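PDB 2Y2W: intracellular exo-alpha-(1->5)-L-arabinofuranosidase from Bifidobacterium longum, which hydrolyses terminal alpha-(1->5)-linked L-arabinofuranosyl residues from branched and debranched arabinans, and is also active on wheat arabinoxylan. Local coordinates for residues L71-Y76 against L410-A415. Sequence-based numbering, arbitrary orientation.
Sequences LGRCVY and LVNVIA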
loop_
_atom_site.group_PDB
_atom_site.type_symbol
_atom_site.label_atom_id
_atom_site.label_comp_id
_atom_site.label_asym_id
_atom_site.label_seq_id
_atom_site.Cartn_x
_atom_site.Cartn_y
_atom_site.Cartn_z
ATOM N N LEU D 71 24.313 -6.797 -9.147
ATOM C CA LEU D 71 24.812 -5.540 -9.672
ATOM C C LEU D 71 26.016 -5.866 -10.537
ATOM O O LEU D 71 26.880 -6.651 -10.135
ATOM C CB LEU D 71 25.242 -4.637 -8.516
ATOM C CG LEU D 71 25.568 -3.148 -8.679
ATOM C CD1 LEU D 71 25.875 -2.570 -7.313
ATOM C CD2 LEU D 71 26.731 -2.873 -9.629
ATOM N N GLY D 72 26.062 -5.269 -11.725
ATOM C CA GLY D 72 27.191 -5.417 -12.631
ATOM C C GLY D 72 27.601 -6.861 -12.804
ATOM O O GLY D 72 26.842 -7.663 -13.343
ATOM N N ARG D 73 28.796 -7.192 -12.316
ATOM C CA ARG D 73 29.363 -8.535 -12.477
ATOM C C ARG D 73 29.716 -9.207 -11.144
ATOM O O ARG D 73 30.583 -10.085 -11.093
ATOM C CB ARG D 73 30.584 -8.496 -13.410
ATOM C CG ARG D 73 30.245 -8.168 -14.859
ATOM C CD ARG D 73 31.482 -8.042 -15.744
ATOM N NE ARG D 73 32.196 -9.309 -15.902
ATOM C CZ ARG D 73 33.449 -9.532 -15.504
ATOM N NH1 ARG D 73 34.161 -8.569 -14.926
ATOM N NH2 ARG D 73 33.999 -10.726 -15.694
ATOM N N CYS D 74 29.037 -8.794 -10.074
ATOM C CA CYS D 74 29.229 -9.400 -8.754
ATOM C C CYS D 74 28.702 -10.832 -8.723
ATOM O O CYS D 74 29.323 -11.713 -8.132
ATOM C CB CYS D 74 28.575 -8.560 -7.654
ATOM S SG CYS D 74 28.859 -9.175 -5.962
ATOM N N VAL D 75 27.560 -11.053 -9.372
ATOM C CA VAL D 75 26.967 -12.384 -9.479
ATOM C C VAL D 75 27.389 -13.055 -10.787
ATOM O O VAL D 75 28.041 -14.101 -10.775
ATOM C CB VAL D 75 25.420 -12.337 -9.372
ATOM C CG1 VAL D 75 24.817 -13.691 -9.683
ATOM C CG2 VAL D 75 24.995 -11.884 -7.989
ATOM N N TYR D 76 27.018 -12.442 -11.907
ATOM C CA TYR D 76 27.301 -13.003 -13.218
ATOM C C TYR D 76 28.679 -12.566 -13.699
ATOM O O TYR D 76 28.920 -11.384 -13.926
ATOM C CB TYR D 76 26.202 -12.617 -14.213
ATOM C CG TYR D 76 24.814 -12.993 -13.738
ATOM C CD1 TYR D 76 24.393 -14.322 -13.742
ATOM C CD2 TYR D 76 23.925 -12.022 -13.273
ATOM C CE1 TYR D 76 23.127 -14.676 -13.302
ATOM C CE2 TYR D 76 22.649 -12.368 -12.827
ATOM C CZ TYR D 76 22.261 -13.696 -12.848
ATOM O OH TYR D 76 21.009 -14.059 -12.415
ATOM N N LEU D 410 31.538 -8.104 -2.732
ATOM C CA LEU D 410 32.424 -9.272 -2.674
ATOM C C LEU D 410 33.305 -9.486 -3.911
ATOM O O LEU D 410 34.509 -9.718 -3.780
ATOM C CB LEU D 410 31.633 -10.545 -2.346
ATOM C CG LEU D 410 32.445 -11.796 -1.990
ATOM C CD1 LEU D 410 33.316 -11.581 -0.750
ATOM C CD2 LEU D 410 31.530 -12.996 -1.804
ATOM N N VAL D 411 32.708 -9.426 -5.100
ATOM C CA VAL D 411 33.434 -9.716 -6.340
ATOM C C VAL D 411 33.145 -8.687 -7.439
ATOM O O VAL D 411 31.991 -8.337 -7.680
ATOM C CB VAL D 411 33.135 -11.151 -6.863
ATOM C CG1 VAL D 411 34.069 -11.520 -8.011
ATOM C CG2 VAL D 411 33.260 -12.170 -5.747
ATOM N N ASN D 412 34.213 -8.215 -8.087
ATOM C CA ASN D 412 34.159 -7.295 -9.241
ATOM C C ASN D 412 33.648 -5.883 -8.953
ATOM O O ASN D 412 34.280 -4.898 -9.340
ATOM C CB ASN D 412 33.399 -7.914 -10.425
ATOM C CG ASN D 412 34.197 -8.992 -11.139
ATOM O OD1 ASN D 412 35.426 -9.030 -11.064
ATOM N ND2 ASN D 412 33.496 -9.868 -11.846
ATOM N N VAL D 413 32.501 -5.803 -8.285
ATOM C CA VAL D 413 31.869 -4.540 -7.935
ATOM C C VAL D 413 32.470 -4.040 -6.629
ATOM O O VAL D 413 32.326 -4.690 -5.591
ATOM C CB VAL D 413 30.336 -4.714 -7.789
ATOM C CG1 VAL D 413 29.674 -3.409 -7.368
ATOM C CG2 VAL D 413 29.728 -5.229 -9.087
ATOM N N ILE D 414 33.137 -2.885 -6.687
ATOM C CA ILE D 414 33.867 -2.317 -5.536
ATOM C C ILE D 414 34.398 -3.399 -4.583
ATOM O O ILE D 414 34.032 -3.454 -3.406
ATOM C CB ILE D 414 33.043 -1.226 -4.776
ATOM C CG1 ILE D 414 31.571 -1.641 -4.598
ATOM C CG2 ILE D 414 33.170 0.114 -5.492
ATOM C CD1 ILE D 414 30.772 -0.754 -3.658
ATOM N N ALA D 415 35.277 -4.249 -5.107
ATOM C CA ALA D 415 35.576 -5.531 -4.471
ATOM C C ALA D 415 37.059 -5.805 -4.222
ATOM O O ALA D 415 37.909 -5.349 -4.984
ATOM C CB ALA D 415 34.984 -6.646 -5.297
#
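A buried loop-to-loop contact, in which N412 and V413 meet the tight turn L71-C74, joins the chain just beyond the first and last strands of a parallel eight-stranded barrel. V413 supplies most of the apolar contact: its CG1, anti to the backbone N (chi1 178°), meets CD2 of L71 at 3.7 Å, while its CG2 lies 3.8 Å from CB of C74. The turn, type II', is closed by its own bond from N of C74 to O of L71. In this (beta/alpha)8 barrel of glycoside hydrolase family 51, closure makes strands 65-67 and 402-408 neighbours, so loops over 330 residues apart meet; L71 also touches Q409, probably important for substrate recognition. The hydrogen bond across the contact comes from N412, whose ND2 donates to O of R73 (3.0 Å), approaching from above the carbonyl plane, 43° out of it. ND2 also lies over the rim of one face of the R73 guanidinium, whose NH1 forms a salt bridge with E377. OD1 of N412 accepts from N of A419; a leucine at N412 would probably leave both that N-H and the R73 carbonyl without their side-chain partner. Alongside, CA of C74 makes a CH...O contact with O of V411 at 3.1 Å.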